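Local coordinates for protein acetyltransferase-like, GNAT family (PDB 3EY5) that belongs to the GNAT family of acetyltransferases and probably transfers an acetyl group to an amine nitrogen of its substrate, at residues I65-W68 / F73-V76; I10-S13 / H17-F20. All coordinates share one frame; numbering follows the deposited sequence.

Contact 1 of 2, residues I65-W68 / F73-V76; sequences ITYW and FYYV
Tyr67 and Tyr74 rise side by side from one face of the sheet and point the same way, yet their rings neither stack nor meet edge to face. The planes stand at 82° in an oblique pair, and the closest atoms are Tyr67 CE1 and Tyr74 CD1, 3.9 Å apart. Different first torsions set up this meeting: CG of Tyr67 is wedged between its backbone N and carbonyl carbon (chi1 71°), whereas CG of Tyr74 leans to the backbone N, opposed to the carbonyl carbon (chi1 -62°). The Tyr74 ring thereby presents its edge, in plane, to Trp68 O, while His51 stacks on the Tyr67 ring. On the same face Ile65 crosses Val76 at about a right angle, with Ile65 CD1 3.7 Å from Val76 CG1.

Trp68 and Tyr75 occupy the other face. Trp68 CD1 comes to the edge of the phenol ring, 3.8 Å from Tyr75 CD2. The polar ends of this pair turn to separate partners, Trp68 NE1 to Glu77 and Tyr75 OH to Tyr177.

Between the two faces, two backbone hydrogen bonds join the strands: Trp68 N to Tyr75 O at 2.8 Å and Tyr75 N to Trp68 O at 2.9 Å. Tyr75 O also receives a CA-H...O contact from Tyr67 CA at 3.1 Å. Trp68 and Tyr75 thus form a hydrogen-bonded pair beside the non-hydrogen-bonded pair Tyr67 and Val76, the ladder of an antiparallel beta hairpin, here joining two adjacent central strands of the GNAT fold.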
# COMPACT_ATOMS: atom_id res chain seq x y z
N ILE A 65 -0.33 6.00 -4.51
CA ILE A 65 -0.08 5.22 -3.34
C ILE A 65 -1.09 5.67 -2.33
O ILE A 65 -1.40 6.87 -2.23
CB ILE A 65 1.39 5.44 -2.79
CG1 ILE A 65 1.61 4.72 -1.45
CG2 ILE A 65 1.71 6.93 -2.62
CD1 ILE A 65 3.03 4.15 -1.31
N THR A 66 -1.62 4.72 -1.60
CA THR A 66 -2.56 5.04 -0.55
C THR A 66 -1.94 4.49 0.72
O THR A 66 -1.28 3.43 0.69
CB THR A 66 -3.95 4.32 -0.80
OG1 THR A 66 -3.77 2.90 -0.83
CG2 THR A 66 -4.48 4.71 -2.09
N TYR A 67 -2.09 5.22 1.80
CA TYR A 67 -1.57 4.77 3.06
C TYR A 67 -2.39 5.31 4.22
O TYR A 67 -3.12 6.31 4.12
CB TYR A 67 -0.07 5.14 3.18
CG TYR A 67 0.18 6.61 3.36
CD1 TYR A 67 0.07 7.20 4.61
CD2 TYR A 67 0.50 7.43 2.26
CE1 TYR A 67 0.27 8.55 4.79
CE2 TYR A 67 0.71 8.82 2.44
CZ TYR A 67 0.58 9.36 3.70
OH TYR A 67 0.78 10.69 3.92
N TRP A 68 -2.24 4.62 5.34
CA TRP A 68 -2.83 5.04 6.58
C TRP A 68 -1.75 5.52 7.54
O TRP A 68 -0.66 4.93 7.64
CB TRP A 68 -3.56 3.89 7.24
CG TRP A 68 -4.67 3.35 6.44
CD1 TRP A 68 -4.56 2.58 5.30
CD2 TRP A 68 -6.07 3.51 6.69
NE1 TRP A 68 -5.79 2.26 4.83
CE2 TRP A 68 -6.75 2.81 5.66
CE3 TRP A 68 -6.82 4.19 7.68
CZ2 TRP A 68 -8.14 2.74 5.61
CZ3 TRP A 68 -8.22 4.13 7.62
CH2 TRP A 68 -8.86 3.41 6.59
N PHE A 73 3.35 4.45 13.14
CA PHE A 73 3.80 3.89 11.85
C PHE A 73 2.79 4.23 10.77
O PHE A 73 1.65 4.65 11.10
CB PHE A 73 3.97 2.36 11.90
CG PHE A 73 2.68 1.63 12.15
CD1 PHE A 73 1.99 1.04 11.10
CD2 PHE A 73 2.17 1.51 13.42
CE1 PHE A 73 0.79 0.37 11.32
CE2 PHE A 73 0.95 0.85 13.64
CZ PHE A 73 0.27 0.27 12.60
N TYR A 74 3.21 4.02 9.51
CA TYR A 74 2.39 4.12 8.33
C TYR A 74 2.16 2.74 7.67
O TYR A 74 3.09 1.91 7.58
CB TYR A 74 3.08 5.03 7.30
CG TYR A 74 3.30 6.47 7.74
CD1 TYR A 74 2.23 7.34 7.92
CD2 TYR A 74 4.58 6.95 7.96
CE1 TYR A 74 2.44 8.69 8.33
CE2 TYR A 74 4.82 8.28 8.36
CZ TYR A 74 3.75 9.14 8.53
OH TYR A 74 4.00 10.42 8.93
N TYR A 75 0.93 2.53 7.20
CA TYR A 75 0.56 1.29 6.52
C TYR A 75 0.26 1.59 5.07
O TYR A 75 -0.63 2.42 4.78
CB TYR A 75 -0.69 0.66 7.14
CG TYR A 75 -1.17 -0.53 6.35
CD1 TYR A 75 -0.35 -1.66 6.18
CD2 TYR A 75 -2.44 -0.52 5.75
CE1 TYR A 75 -0.78 -2.74 5.44
CE2 TYR A 75 -2.88 -1.62 5.01
CZ TYR A 75 -2.03 -2.71 4.85
OH TYR A 75 -2.45 -3.83 4.15
N VAL A 76 1.00 0.97 4.16
CA VAL A 76 0.78 1.20 2.74
C VAL A 76 -0.30 0.22 2.24
O VAL A 76 -0.12 -1.02 2.25
CB VAL A 76 2.09 1.13 1.89
CG1 VAL A 76 1.73 1.13 0.42
CG2 VAL A 76 3.04 2.32 2.23

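Contact 2 of 2, residues I10-S13 / H17-F20; sequences ITTS and HYKF
The CA atoms of Thr12 and Tyr18, 5.5 Å apart, are the nearest such pair across the two segments, where the loop 10-13 passes the first half of a helix. The chain is extended through Ile10 and Thr11, then bends at Thr12 into helix-like backbone angles and runs on into the helix that carries 17-20. No hydrogen bond links the two segments; side chains and a few backbone atoms do the joining.

The central interaction is a CH-pi contact. Thr12 and Tyr18 lie side by side, pointing the same way, and Thr12 CG2 rides over one face of the phenol ring, 3.7 Å from the centroid of the Tyr18 ring and 17° off the ring normal. The methyl is shifted slightly to the rim, and Tyr18 CE1 is the ring atom nearest to Thr12 CG2, at 3.6 Å. Tyr18 reaches it with CG opposed to its backbone N (chi1 -172°); the helix backbone itself places Tyr18 CB 3.8 Å from Thr11 O. While the methyl of Thr12 is spent on the ring, its OG1 hydrogen-bonds to Asp45.

Ile10 works on two fronts. Its CG2 stands at the edge of the Tyr18 ring, at the long distance of 4.4 Å from Tyr18 CD1. Its other branch crosses His17 at about a right angle, bringing Ile10 CD1 within 3.5 Å of His17 CB and obliquely against the imidazole.

Around this patch, helix 37-46 packs on Tyr18 through Leu40 and Arg41. Strand 50-57 lies alongside: Ile54 touches both Ile10 and His17, Phe56 meets the His17 ring edge-to-face, and the backbones of Asn52 and Ile10 are hydrogen-bonded.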
# COMPACT_ATOMS: atom_id res chain seq x y z
N ILE A 10 -4.54 13.69 -2.61
CA ILE A 10 -5.55 13.95 -3.59
C ILE A 10 -6.91 13.75 -2.97
O ILE A 10 -7.09 12.93 -2.07
CB ILE A 10 -5.28 13.10 -4.87
CG1 ILE A 10 -5.43 13.95 -6.11
CG2 ILE A 10 -5.98 11.73 -4.93
CD1 ILE A 10 -4.11 14.54 -6.50
N THR A 11 -7.85 14.58 -3.41
CA THR A 11 -9.26 14.37 -3.08
C THR A 11 -10.02 14.00 -4.36
O THR A 11 -9.52 14.15 -5.47
CB THR A 11 -9.90 15.58 -2.30
OG1 THR A 11 -9.32 16.83 -2.74
CG2 THR A 11 -9.67 15.43 -0.79
N THR A 12 -11.23 13.48 -4.21
CA THR A 12 -12.07 13.27 -5.35
C THR A 12 -12.48 14.64 -5.97
O THR A 12 -13.10 14.67 -7.04
CB THR A 12 -13.34 12.56 -4.91
OG1 THR A 12 -14.06 13.42 -4.00
CG2 THR A 12 -13.02 11.26 -4.24
N SER A 13 -12.13 15.74 -5.29
CA SER A 13 -12.25 17.11 -5.83
C SER A 13 -11.27 17.35 -6.97
O SER A 13 -11.48 18.24 -7.81
CB SER A 13 -12.00 18.14 -4.72
OG SER A 13 -12.98 18.05 -3.69
N HIS A 17 -6.96 13.75 -11.51
CA HIS A 17 -6.05 12.91 -10.77
C HIS A 17 -6.76 11.75 -10.12
O HIS A 17 -6.23 10.63 -10.12
CB HIS A 17 -5.29 13.71 -9.74
CG HIS A 17 -4.47 14.81 -10.33
ND1 HIS A 17 -3.95 14.74 -11.61
CD2 HIS A 17 -4.07 16.00 -9.81
CE1 HIS A 17 -3.26 15.85 -11.85
NE2 HIS A 17 -3.33 16.63 -10.78
N TYR A 18 -7.94 11.97 -9.57
CA TYR A 18 -8.63 10.87 -8.90
C TYR A 18 -9.04 9.75 -9.85
O TYR A 18 -8.90 8.56 -9.52
CB TYR A 18 -9.81 11.33 -8.06
CG TYR A 18 -10.38 10.19 -7.21
CD1 TYR A 18 -9.93 9.97 -5.90
CD2 TYR A 18 -11.36 9.33 -7.73
CE1 TYR A 18 -10.45 8.94 -5.13
CE2 TYR A 18 -11.89 8.31 -6.97
CZ TYR A 18 -11.44 8.11 -5.68
OH TYR A 18 -11.97 7.07 -4.95
N LYS A 19 -9.52 10.15 -11.03
CA LYS A 19 -9.90 9.21 -12.07
C LYS A 19 -8.67 8.44 -12.57
O LYS A 19 -8.76 7.24 -12.83
CB LYS A 19 -10.56 9.94 -13.24
CG LYS A 19 -11.54 9.07 -14.03
CD LYS A 19 -12.41 9.92 -14.94
CE LYS A 19 -13.57 9.11 -15.55
NZ LYS A 19 -14.81 9.13 -14.70
N PHE A 20 -7.54 9.13 -12.69
CA PHE A 20 -6.28 8.49 -13.02
C PHE A 20 -5.93 7.39 -12.00
O PHE A 20 -5.61 6.27 -12.37
CB PHE A 20 -5.13 9.51 -13.10
CG PHE A 20 -3.75 8.89 -13.16
CD1 PHE A 20 -3.23 8.42 -14.36
CD2 PHE A 20 -2.97 8.76 -12.00
CE1 PHE A 20 -1.96 7.84 -14.42
CE2 PHE A 20 -1.70 8.18 -12.05
CZ PHE A 20 -1.19 7.73 -13.26

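From the N terminus the chain leaves strand 6-9 and at once closes contact 2, a short local loop that brings the start of helix 15-28 back against the residues preceding it. Helix 37-46 and strand 50-57 follow before strands 60-69 and 74-81 form contact 1, another local closure. The two are in series, neither nested nor crossed, with centres about 17 Å apart and nearest atoms about 7 Å apart. Strand 50-57 bridges them: it pairs with strand 6-9 on the way to contact 2 and with strand 60-69 of contact 1. Contact 2 thus lies where a helix follows the edge strand 6-9, and contact 1 joins two neighbouring strands inside the sheet.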